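Local coordinates for CG8862 (Drosophila melanogaster, PDB 3ISM), which is endonuclease G, a mitochondrial magnesium-dependent nuclease that probably cleaves DNA and RNA, here held in a complex with its inhibitor EndoGI, at residues Lys72-Asp78 with Asp116-Ser122; Tyr97-Ala103 with Asn123-Gly129; Thr188-Ile194 with Glu206-Asn212; Phe224-Pro228 with Thr250-Lys254. One frame throughout, in Å; residues are numbered along the deposited sequence.

Contact 1 (Lys72-Asp78 with Asp116-Ser122); sequences KCDFKQD and DETFYLS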
# COMPACT_ATOMS: atom_id res chain seq x y z
N LYS B 72 -18.34 -23.75 17.35
CA LYS B 72 -18.17 -24.67 16.21
C LYS B 72 -17.32 -24.05 15.11
O LYS B 72 -17.04 -24.70 14.11
CB LYS B 72 -19.53 -25.13 15.65
CG LYS B 72 -20.48 -25.76 16.69
CD LYS B 72 -21.19 -26.98 16.13
CE LYS B 72 -22.32 -27.46 17.03
NZ LYS B 72 -23.67 -27.00 16.57
N CYS B 73 -16.89 -22.79 15.32
CA CYS B 73 -16.16 -22.03 14.30
C CYS B 73 -14.65 -21.97 14.53
O CYS B 73 -14.19 -21.63 15.62
CB CYS B 73 -16.66 -20.59 14.27
SG CYS B 73 -18.41 -20.42 14.13
N ASP B 74 -13.90 -22.25 13.47
CA ASP B 74 -12.44 -22.22 13.53
C ASP B 74 -11.85 -21.35 12.41
O ASP B 74 -12.45 -21.21 11.34
CB ASP B 74 -11.85 -23.63 13.43
CG ASP B 74 -12.39 -24.55 14.50
OD1 ASP B 74 -12.17 -24.27 15.71
OD2 ASP B 74 -13.03 -25.57 14.14
N PHE B 75 -10.68 -20.78 12.69
CA PHE B 75 -9.97 -19.95 11.74
C PHE B 75 -9.41 -20.85 10.63
O PHE B 75 -8.72 -21.83 10.91
CB PHE B 75 -8.85 -19.20 12.45
CG PHE B 75 -9.33 -18.23 13.51
CD1 PHE B 75 -9.74 -16.96 13.18
CD2 PHE B 75 -9.34 -18.60 14.85
CE1 PHE B 75 -10.17 -16.07 14.15
CE2 PHE B 75 -9.77 -17.72 15.82
CZ PHE B 75 -10.19 -16.45 15.47
N LYS B 76 -9.73 -20.52 9.39
CA LYS B 76 -9.38 -21.39 8.26
C LYS B 76 -8.98 -20.60 7.04
O LYS B 76 -9.49 -19.49 6.82
CB LYS B 76 -10.55 -22.33 7.93
CG LYS B 76 -11.87 -21.64 7.59
CD LYS B 76 -13.06 -22.44 8.15
CE LYS B 76 -14.41 -21.70 7.97
NZ LYS B 76 -14.29 -20.21 8.03
N GLN B 77 -8.06 -21.17 6.24
CA GLN B 77 -7.64 -20.56 4.97
C GLN B 77 -8.82 -20.42 4.01
O GLN B 77 -9.72 -21.26 3.99
CB GLN B 77 -6.51 -21.36 4.31
CG GLN B 77 -6.95 -22.71 3.70
CD GLN B 77 -5.89 -23.36 2.80
OE1 GLN B 77 -5.02 -22.69 2.26
NE2 GLN B 77 -6.00 -24.67 2.64
N ASP B 78 -8.81 -19.35 3.23
CA ASP B 78 -9.83 -19.11 2.21
C ASP B 78 -9.34 -19.64 0.85
O ASP B 78 -8.45 -19.05 0.22
CB ASP B 78 -10.13 -17.61 2.13
CG ASP B 78 -11.27 -17.29 1.17
OD1 ASP B 78 -11.68 -18.18 0.39
OD2 ASP B 78 -11.76 -16.14 1.21
N ASP B 116 -19.95 -18.70 10.63
CA ASP B 116 -18.84 -19.53 10.13
C ASP B 116 -17.99 -18.78 9.11
O ASP B 116 -16.76 -18.82 9.16
CB ASP B 116 -19.36 -20.81 9.47
CG ASP B 116 -19.76 -21.88 10.47
OD1 ASP B 116 -19.26 -21.85 11.61
OD2 ASP B 116 -20.57 -22.76 10.11
N GLU B 117 -18.66 -18.12 8.18
CA GLU B 117 -17.98 -17.40 7.11
C GLU B 117 -17.11 -16.21 7.58
O GLU B 117 -16.23 -15.76 6.84
CB GLU B 117 -18.98 -16.95 6.04
CG GLU B 117 -19.58 -18.08 5.18
CD GLU B 117 -20.87 -17.63 4.47
OE1 GLU B 117 -21.15 -16.41 4.46
OE2 GLU B 117 -21.61 -18.49 3.94
N THR B 118 -17.34 -15.69 8.78
CA THR B 118 -16.47 -14.63 9.30
C THR B 118 -15.12 -15.19 9.78
O THR B 118 -14.19 -14.43 10.04
CB THR B 118 -17.12 -13.83 10.46
OG1 THR B 118 -17.26 -14.67 11.62
CG2 THR B 118 -18.49 -13.31 10.04
N PHE B 119 -15.01 -16.51 9.87
CA PHE B 119 -13.75 -17.12 10.31
C PHE B 119 -12.73 -17.46 9.21
O PHE B 119 -11.66 -18.02 9.50
CB PHE B 119 -14.01 -18.30 11.24
CG PHE B 119 -14.43 -17.89 12.63
CD1 PHE B 119 -13.52 -17.92 13.68
CD2 PHE B 119 -15.74 -17.46 12.89
CE1 PHE B 119 -13.90 -17.54 14.97
CE2 PHE B 119 -16.13 -17.08 14.19
CZ PHE B 119 -15.21 -17.12 15.23
N TYR B 120 -13.04 -17.12 7.96
CA TYR B 120 -12.04 -17.24 6.90
C TYR B 120 -10.91 -16.26 7.20
O TYR B 120 -11.18 -15.10 7.55
CB TYR B 120 -12.62 -16.94 5.52
CG TYR B 120 -13.46 -18.05 4.97
CD1 TYR B 120 -12.90 -19.27 4.63
CD2 TYR B 120 -14.83 -17.88 4.78
CE1 TYR B 120 -13.68 -20.31 4.12
CE2 TYR B 120 -15.62 -18.90 4.27
CZ TYR B 120 -15.04 -20.11 3.93
OH TYR B 120 -15.82 -21.13 3.42
N LEU B 121 -9.67 -16.73 7.06
CA LEU B 121 -8.51 -15.88 7.27
C LEU B 121 -8.44 -14.66 6.34
O LEU B 121 -7.70 -13.72 6.62
CB LEU B 121 -7.22 -16.69 7.17
CG LEU B 121 -7.06 -17.68 8.32
CD1 LEU B 121 -5.96 -18.69 8.00
CD2 LEU B 121 -6.78 -16.95 9.64
N SER B 122 -9.20 -14.68 5.25
CA SER B 122 -9.29 -13.50 4.39
C SER B 122 -10.08 -12.36 5.04
O SER B 122 -10.01 -11.23 4.57
CB SER B 122 -9.88 -13.84 3.03
OG SER B 122 -11.12 -14.48 3.16
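Lys-76 and Tyr-120 make a single beta bridge between two stretches with no regular strand, the second following helix 112-116 and entering a 3-10 segment at Leu-121. Lys-76 N donates to Phe-119 O at 3.2 Å, and Leu-121 N returns a bond to Lys-76 O at 2.8 Å. Phe-119 O also receives a CA-H...O contact from Phe-75.

The Lys-76 side chain sets off away from 116-122 and then doubles back: CG lies between the backbone N and the carbonyl carbon (chi1 58°), and the chain bends at chi2 and again at chi4. NZ comes to rest over the centre of the Tyr-120 ring, 3.8 Å from its centroid, in a cation-pi contact. The same nitrogen donates to Asp-116 O at 3.1 Å from above the carbonyl plane, while Phe-119 N takes that oxygen from the opposite face, so two donors grip it.

Phe-119 turns an edge toward the face of Phe-75, a T-shaped pair with centroids 5.1 Å apart and planes at 57°; its CD1 sits over the centre of the other ring. Cys-73 CB rests on a face of Phe-119, 3.6 Å from the ring centroid, a CH-pi contact, with the sulfur lying obliquely to the ring. Farther along, Ser-122 OG donates to the anti lone pair of Asp-78 OD2 at 2.6 Å, and Arg-34 adds a salt bridge to that oxygen.

Outside the two segments, Cys-73 packs against helix 112-116, Phe-119 meets His-101 of strand 98-101 edge-to-face, and Phe-75 touches Arg-99 of that strand and meets Tyr-331 of the inhibitor chain edge-to-face.

Contact 2 (Tyr97-Ala103 with Asn123-Gly129); sequences YDRGHMA and NMAPQVG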
# COMPACT_ATOMS: atom_id res chain seq x y z
N TYR B 97 0.30 -11.40 17.64
CA TYR B 97 -0.93 -10.78 17.13
C TYR B 97 -2.10 -11.76 17.08
O TYR B 97 -1.92 -12.96 16.87
CB TYR B 97 -0.71 -10.19 15.73
CG TYR B 97 0.33 -9.10 15.67
CD1 TYR B 97 0.04 -7.81 16.10
CD2 TYR B 97 1.62 -9.37 15.19
CE1 TYR B 97 1.00 -6.81 16.07
CE2 TYR B 97 2.59 -8.38 15.15
CZ TYR B 97 2.27 -7.10 15.59
OH TYR B 97 3.24 -6.11 15.55
N ASP B 98 -3.30 -11.23 17.27
CA ASP B 98 -4.50 -12.01 17.18
C ASP B 98 -4.91 -12.05 15.71
O ASP B 98 -4.60 -11.13 14.96
CB ASP B 98 -5.62 -11.30 17.96
CG ASP B 98 -5.62 -11.63 19.43
OD1 ASP B 98 -4.64 -12.23 19.93
OD2 ASP B 98 -6.62 -11.27 20.09
N ARG B 99 -5.62 -13.11 15.31
CA ARG B 99 -6.38 -13.09 14.06
C ARG B 99 -7.64 -12.27 14.31
O ARG B 99 -8.61 -12.75 14.93
CB ARG B 99 -6.75 -14.51 13.62
CG ARG B 99 -5.55 -15.40 13.34
CD ARG B 99 -5.90 -16.87 13.42
NE ARG B 99 -6.04 -17.31 14.80
CZ ARG B 99 -6.00 -18.58 15.20
NH1 ARG B 99 -5.81 -19.56 14.33
NH2 ARG B 99 -6.15 -18.86 16.49
N GLY B 100 -7.62 -11.02 13.85
CA GLY B 100 -8.70 -10.08 14.21
C GLY B 100 -9.75 -9.94 13.12
O GLY B 100 -9.42 -9.51 11.99
N HIS B 101 -10.99 -10.31 13.45
CA HIS B 101 -12.11 -10.18 12.52
C HIS B 101 -12.25 -8.73 12.06
O HIS B 101 -12.28 -7.81 12.90
CB HIS B 101 -13.43 -10.53 13.19
CG HIS B 101 -13.65 -11.99 13.43
ND1 HIS B 101 -13.12 -12.66 14.52
CD2 HIS B 101 -14.41 -12.89 12.77
CE1 HIS B 101 -13.52 -13.92 14.49
NE2 HIS B 101 -14.31 -14.08 13.44
N MET B 102 -12.38 -8.52 10.75
CA MET B 102 -12.91 -7.25 10.25
C MET B 102 -14.45 -7.23 10.35
O MET B 102 -15.01 -6.36 11.01
CB MET B 102 -12.40 -6.95 8.83
CG MET B 102 -10.88 -6.80 8.70
SD MET B 102 -10.14 -5.41 9.62
CE MET B 102 -9.71 -6.23 11.18
N ALA B 103 -15.13 -8.18 9.72
CA ALA B 103 -16.54 -8.40 9.95
C ALA B 103 -16.65 -9.33 11.16
O ALA B 103 -16.30 -10.52 11.06
CB ALA B 103 -17.20 -9.06 8.73
N ASN B 123 -10.82 -12.67 6.11
CA ASN B 123 -11.57 -11.66 6.87
C ASN B 123 -10.73 -11.16 8.06
O ASN B 123 -11.19 -10.35 8.85
CB ASN B 123 -12.94 -12.21 7.32
CG ASN B 123 -13.79 -11.17 8.11
OD1 ASN B 123 -13.94 -10.01 7.70
ND2 ASN B 123 -14.35 -11.61 9.24
N MET B 124 -9.48 -11.63 8.15
CA MET B 124 -8.63 -11.34 9.31
C MET B 124 -7.52 -10.36 9.01
O MET B 124 -7.00 -10.32 7.89
CB MET B 124 -7.99 -12.63 9.86
CG MET B 124 -8.98 -13.70 10.23
SD MET B 124 -10.00 -13.20 11.61
CE MET B 124 -11.45 -14.16 11.25
N ALA B 125 -7.15 -9.59 10.03
CA ALA B 125 -5.91 -8.81 10.02
C ALA B 125 -5.25 -8.92 11.39
O ALA B 125 -5.95 -9.08 12.40
CB ALA B 125 -6.15 -7.34 9.64
N PRO B 126 -3.91 -8.86 11.42
CA PRO B 126 -3.20 -8.92 12.69
C PRO B 126 -3.59 -7.74 13.57
O PRO B 126 -3.44 -6.58 13.18
CB PRO B 126 -1.72 -8.85 12.29
CG PRO B 126 -1.71 -9.40 10.90
CD PRO B 126 -2.98 -8.86 10.28
N GLN B 127 -4.11 -8.07 14.74
CA GLN B 127 -4.45 -7.07 15.74
C GLN B 127 -3.81 -7.44 17.06
O GLN B 127 -3.74 -8.62 17.41
CB GLN B 127 -5.97 -6.99 15.91
CG GLN B 127 -6.71 -6.59 14.64
CD GLN B 127 -8.18 -6.36 14.89
OE1 GLN B 127 -8.83 -7.13 15.59
NE2 GLN B 127 -8.72 -5.27 14.33
N VAL B 128 -3.33 -6.42 17.78
CA VAL B 128 -2.99 -6.56 19.20
C VAL B 128 -4.17 -7.19 19.94
O VAL B 128 -5.33 -6.81 19.72
CB VAL B 128 -2.64 -5.17 19.81
CG1 VAL B 128 -2.47 -5.22 21.32
CG2 VAL B 128 -1.37 -4.61 19.13
N GLY B 129 -3.88 -8.17 20.80
CA GLY B 129 -4.91 -8.92 21.49
C GLY B 129 -5.48 -8.21 22.70
O GLY B 129 -6.47 -7.48 22.58
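Met-124 lies alongside His-101, both side chains pointing the same way from a non-hydrogen-bonded pair. A bend at chi2 (-66°) folds the methionine over the imidazole: CE sits above the ring's centre, 3.6 Å from the centroid, and SD follows over the same face. Asn-123 has CG anti to its own N (chi1 -179°), which presents the amide to the backbone of Ala-103. OD1 accepts Ala-103 N at 3.0 Å, in plane and on a lone pair, and ND2 donates to Ala-103 O at 2.9 Å; together the two bonds fix the rotation of the amide.

Strands 98-101 and 124-127, with helix 136-146 downstream, match the beta-beta-alpha-metal core of the His-Me finger nucleases, and His-101 is the predicted proton acceptor. The strands run antiparallel but strongly twisted (128° between their N-to-C directions), with Asp-98 and Gln-127, Gly-100 and Ala-125 as hydrogen-bonded pairs. Asp-98 OD2 accepts from Asn-133, a magnesium-binding residue, and so probably positions it, while OD1 makes a salt bridge with Arg-134. Met-102 brings CE to 4.0 Å from Ala-125 CB. At the other end Tyr-97 CB packs on Pro-126 CB at 3.8 Å, and the tyrosine hydroxyl is bonded to Glu-177.

Contact 3 (Thr188-Ile194 with Glu206-Asn212); sequences THFYKVI and ESYVMPN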
# COMPACT_ATOMS: atom_id res chain seq x y z
N THR B 188 -1.42 -0.20 10.96
CA THR B 188 -1.09 0.74 12.03
C THR B 188 -2.37 1.11 12.81
O THR B 188 -2.32 1.41 13.99
CB THR B 188 -0.42 2.04 11.48
OG1 THR B 188 -1.38 2.81 10.72
CG2 THR B 188 0.77 1.70 10.60
N HIS B 189 -3.50 1.09 12.10
CA HIS B 189 -4.79 1.58 12.63
C HIS B 189 -5.92 0.83 11.92
O HIS B 189 -5.70 0.22 10.88
CB HIS B 189 -5.00 3.08 12.34
CG HIS B 189 -4.01 4.00 13.01
ND1 HIS B 189 -2.71 4.14 12.57
CD2 HIS B 189 -4.16 4.89 14.02
CE1 HIS B 189 -2.09 5.04 13.32
NE2 HIS B 189 -2.95 5.51 14.21
N PHE B 190 -7.13 0.90 12.48
CA PHE B 190 -8.33 0.42 11.81
C PHE B 190 -9.43 1.47 11.91
O PHE B 190 -9.42 2.28 12.81
CB PHE B 190 -8.80 -0.90 12.45
CG PHE B 190 -7.84 -2.04 12.29
CD1 PHE B 190 -7.89 -2.86 11.17
CD2 PHE B 190 -6.88 -2.30 13.28
CE1 PHE B 190 -6.99 -3.91 11.01
CE2 PHE B 190 -5.98 -3.36 13.14
CZ PHE B 190 -6.03 -4.16 12.00
N TYR B 191 -10.39 1.46 10.99
CA TYR B 191 -11.51 2.40 11.05
C TYR B 191 -12.83 1.66 11.01
O TYR B 191 -12.89 0.52 10.55
CB TYR B 191 -11.49 3.39 9.87
CG TYR B 191 -11.57 2.71 8.52
CD1 TYR B 191 -12.78 2.24 8.01
CD2 TYR B 191 -10.42 2.52 7.77
CE1 TYR B 191 -12.83 1.58 6.80
CE2 TYR B 191 -10.46 1.88 6.55
CZ TYR B 191 -11.66 1.41 6.08
OH TYR B 191 -11.67 0.77 4.88
N LYS B 192 -13.88 2.33 11.46
CA LYS B 192 -15.26 1.96 11.14
C LYS B 192 -15.97 3.22 10.72
O LYS B 192 -15.92 4.23 11.42
CB LYS B 192 -15.98 1.34 12.34
CG LYS B 192 -15.58 -0.12 12.62
CD LYS B 192 -16.47 -0.71 13.69
CE LYS B 192 -16.05 -2.14 14.08
NZ LYS B 192 -16.30 -3.12 12.99
N VAL B 193 -16.62 3.17 9.57
CA VAL B 193 -17.42 4.29 9.10
C VAL B 193 -18.85 3.77 8.98
O VAL B 193 -19.09 2.77 8.31
CB VAL B 193 -16.88 4.90 7.77
CG1 VAL B 193 -17.78 6.06 7.30
CG2 VAL B 193 -15.44 5.40 7.95
N ILE B 194 -19.78 4.46 9.64
CA ILE B 194 -21.10 3.92 9.98
C ILE B 194 -22.23 4.90 9.60
O ILE B 194 -22.13 6.09 9.86
CB ILE B 194 -21.18 3.69 11.53
CG1 ILE B 194 -19.99 2.85 12.04
CG2 ILE B 194 -22.51 3.10 11.94
CD1 ILE B 194 -19.48 3.29 13.41
N GLU B 206 -21.34 8.03 11.77
CA GLU B 206 -20.26 8.01 12.76
C GLU B 206 -19.02 7.44 12.10
O GLU B 206 -19.11 6.57 11.25
CB GLU B 206 -20.64 7.14 13.98
CG GLU B 206 -21.85 7.61 14.76
CD GLU B 206 -22.09 6.83 16.05
OE1 GLU B 206 -21.31 5.90 16.39
OE2 GLU B 206 -23.08 7.13 16.73
N SER B 207 -17.84 7.93 12.49
CA SER B 207 -16.60 7.33 12.01
C SER B 207 -15.50 7.41 13.05
O SER B 207 -15.32 8.44 13.71
CB SER B 207 -16.15 7.95 10.68
OG SER B 207 -16.07 9.35 10.77
N TYR B 208 -14.77 6.31 13.18
CA TYR B 208 -13.76 6.11 14.21
C TYR B 208 -12.48 5.62 13.56
O TYR B 208 -12.53 4.87 12.59
CB TYR B 208 -14.22 5.06 15.22
CG TYR B 208 -15.52 5.38 15.92
CD1 TYR B 208 -15.52 5.92 17.20
CD2 TYR B 208 -16.75 5.14 15.30
CE1 TYR B 208 -16.71 6.21 17.84
CE2 TYR B 208 -17.94 5.43 15.93
CZ TYR B 208 -17.91 5.96 17.20
OH TYR B 208 -19.09 6.27 17.81
N VAL B 209 -11.34 6.03 14.12
CA VAL B 209 -10.04 5.46 13.76
C VAL B 209 -9.33 5.10 15.07
O VAL B 209 -9.12 5.96 15.93
CB VAL B 209 -9.19 6.45 12.93
CG1 VAL B 209 -7.70 6.04 12.90
CG2 VAL B 209 -9.75 6.58 11.52
N MET B 210 -8.98 3.82 15.24
CA MET B 210 -8.30 3.41 16.47
C MET B 210 -6.96 2.81 16.12
O MET B 210 -6.87 2.07 15.16
CB MET B 210 -9.15 2.40 17.25
CG MET B 210 -10.50 2.96 17.71
SD MET B 210 -11.53 1.71 18.50
CE MET B 210 -10.57 1.26 19.93
N PRO B 211 -5.91 3.13 16.89
CA PRO B 211 -4.59 2.60 16.58
C PRO B 211 -4.50 1.11 16.97
O PRO B 211 -5.10 0.69 17.97
CB PRO B 211 -3.65 3.46 17.42
CG PRO B 211 -4.49 3.82 18.65
CD PRO B 211 -5.90 3.98 18.11
N ASN B 212 -3.77 0.35 16.17
CA ASN B 212 -3.56 -1.06 16.41
C ASN B 212 -2.49 -1.23 17.50
O ASN B 212 -1.36 -1.64 17.23
CB ASN B 212 -3.16 -1.76 15.10
CG ASN B 212 -3.16 -3.28 15.19
OD1 ASN B 212 -3.62 -3.85 16.18
ND2 ASN B 212 -2.66 -3.95 14.13
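The beta hairpin of strands 189-197 and 203-211 lies inside the large mixed sheet, and its hydrogen-bonded pairs here are Phe-190 with Met-210, Lys-192 with Tyr-208 and Ile-194 with Glu-206. On one face Ile-194 CD1 comes to the edge of the Tyr-208 ring, 3.6 Å from CE2. That ring's hydroxyl donates to Glu-206 OE1 at 2.7 Å, arriving from above the carboxylate plane; His-143 is a second partner of the same oxygen.

On the other face the His-189 ring crosses Pro-211, with CD2 3.7 Å from Pro-211 CB and 3.9 Å from Val-209 CG1. Thr-188 OG1 meets ND1 of this ring in its plane at 2.6 Å. Thr-188 and His-189 form a classic beta bulge opposite Leu-161 of the neighbouring strand 153-161. Replacing His-189 by an alanine removes the imidazole, which is likely to open a gap beside Pro-211 and Val-209.

Tyr-191 holds CG between its N and carbonyl carbon (chi1 59°), a torsion that carries the ring off strand 203-211 toward Val-231 and Phe-239. The ring edge of Phe-190 faces the Asn-212 amide, Phe-190 CE2 lying 3.5 Å from Asn-212 CG with the planes 67° apart, and Asn-212 ND2 donates to Pro-187 O.

Contact 4 (Phe224-Pro228 with Thr250-Lys254); sequences FQVPP and TINGK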
# COMPACT_ATOMS: atom_id res chain seq x y z
N PHE B 224 -11.96 8.45 19.80
CA PHE B 224 -11.42 7.98 18.54
C PHE B 224 -12.21 8.43 17.32
O PHE B 224 -11.94 8.01 16.20
CB PHE B 224 -11.30 6.47 18.58
CG PHE B 224 -10.33 5.98 19.60
CD1 PHE B 224 -8.97 6.20 19.44
CD2 PHE B 224 -10.78 5.30 20.72
CE1 PHE B 224 -8.07 5.75 20.40
CE2 PHE B 224 -9.90 4.84 21.68
CZ PHE B 224 -8.53 5.07 21.53
N GLN B 225 -13.20 9.29 17.54
CA GLN B 225 -14.00 9.86 16.46
C GLN B 225 -13.16 10.81 15.60
O GLN B 225 -12.42 11.63 16.13
CB GLN B 225 -15.25 10.55 17.02
CG GLN B 225 -16.41 9.59 17.29
CD GLN B 225 -17.61 10.24 17.97
OE1 GLN B 225 -17.47 11.01 18.92
NE2 GLN B 225 -18.82 9.90 17.50
N VAL B 226 -13.27 10.64 14.28
CA VAL B 226 -12.51 11.40 13.28
C VAL B 226 -13.48 11.82 12.15
O VAL B 226 -14.41 11.07 11.86
CB VAL B 226 -11.36 10.52 12.67
CG1 VAL B 226 -10.44 11.33 11.84
CG2 VAL B 226 -10.54 9.83 13.76
N PRO B 227 -13.28 13.00 11.52
CA PRO B 227 -14.07 13.31 10.33
C PRO B 227 -13.92 12.23 9.26
O PRO B 227 -12.81 11.81 8.98
CB PRO B 227 -13.45 14.62 9.84
CG PRO B 227 -12.94 15.27 11.08
CD PRO B 227 -12.41 14.13 11.91
N PRO B 228 -15.05 11.78 8.67
CA PRO B 228 -15.03 10.70 7.68
C PRO B 228 -14.10 10.96 6.49
O PRO B 228 -13.50 10.02 5.98
CB PRO B 228 -16.48 10.62 7.20
CG PRO B 228 -17.12 11.90 7.65
CD PRO B 228 -16.41 12.28 8.91
N THR B 250 -26.60 14.20 11.15
CA THR B 250 -25.48 14.37 12.07
C THR B 250 -24.28 13.57 11.61
O THR B 250 -24.41 12.55 10.93
CB THR B 250 -25.80 13.93 13.52
OG1 THR B 250 -26.09 12.53 13.54
CG2 THR B 250 -26.98 14.71 14.12
N ILE B 251 -23.10 14.06 12.00
CA ILE B 251 -21.85 13.36 11.80
C ILE B 251 -21.14 13.38 13.14
O ILE B 251 -20.89 14.45 13.70
CB ILE B 251 -20.96 14.08 10.77
CG1 ILE B 251 -21.70 14.21 9.43
CG2 ILE B 251 -19.62 13.37 10.65
CD1 ILE B 251 -20.91 14.93 8.34
N ASN B 252 -20.84 12.19 13.66
CA ASN B 252 -20.29 12.03 14.99
C ASN B 252 -21.03 12.86 16.04
O ASN B 252 -20.41 13.57 16.83
CB ASN B 252 -18.78 12.31 15.00
CG ASN B 252 -17.98 11.21 14.30
OD1 ASN B 252 -18.27 10.03 14.46
ND2 ASN B 252 -16.98 11.60 13.51
N GLY B 253 -22.36 12.78 16.01
CA GLY B 253 -23.20 13.47 16.98
C GLY B 253 -23.33 14.97 16.80
O GLY B 253 -23.83 15.64 17.67
N LYS B 254 -22.89 15.48 15.66
CA LYS B 254 -22.86 16.92 15.43
C LYS B 254 -23.75 17.26 14.24
O LYS B 254 -23.61 16.68 13.17
CB LYS B 254 -21.42 17.37 15.17
CG LYS B 254 -21.25 18.87 15.08
CD LYS B 254 -19.90 19.24 14.46
CE LYS B 254 -19.84 20.73 14.11
NZ LYS B 254 -20.23 21.60 15.25
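Gln-225 lies alongside Asn-252, the two side chains pointing in opposite directions, the glutamine extended (chi2 174°) and the amide planes 60° apart. Asn-252 and Gly-253 are the central residues of a type I' beta turn from Ile-251 to Lys-254, both with positive phi. The turn links strands 250-251 and 254-255 at one margin of the large sheet and is closed by Ile-251 N to Lys-254 O at 2.9 Å and by Lys-254 N to Ile-251 O.

Gln-225 CG lies 3.4 Å from Asn-252 OD1, and NE2 passes 3.5 Å from Asn-252 CB. Cutting Gln-225 back to an alanine strips this cover away and is likely to leave a gap on that flank of Asn-252. The Asn-252 amide is held at both its oxygen and its nitrogen: OD1 accepts the backbone N of Ser-207 on strand 203-211, and ND2 gives a weak bond to Val-226 O at 3.1 Å, its N-H...O angle 133°. Val-226 O is also taken by Ser-207 OG, so strand, loop and turn share one small polar cluster.

Pro-227 is the N-cap of helix 228-235. On the first residue of that helix, Pro-228, ring atom CD rests 3.8 Å from the CG2 methyl of Ile-251.

How the contacts relate
The four contacts run from the inhibitor-covered side to the far margin of the sheet. Contacts 1 and 2 interlock along the chain, their centres 12 Å apart: Thr-118 O accepts Asn-123 ND2 at 2.9 Å. Contact 2 holds the predicted catalytic His-101 and borders the magnesium site, the side chain of His-101 coming within about 5 Å of that of Glu-141, a magnesium-binding residue of this protein. Asn-212 ties contact 3 to it, ND2 bonding to Pro-126 O and OD1 to Val-128 N. Ser-207 then joins contact 3 to contact 4, whose centre lies 32 Å from that of contact 1 and away from the active site.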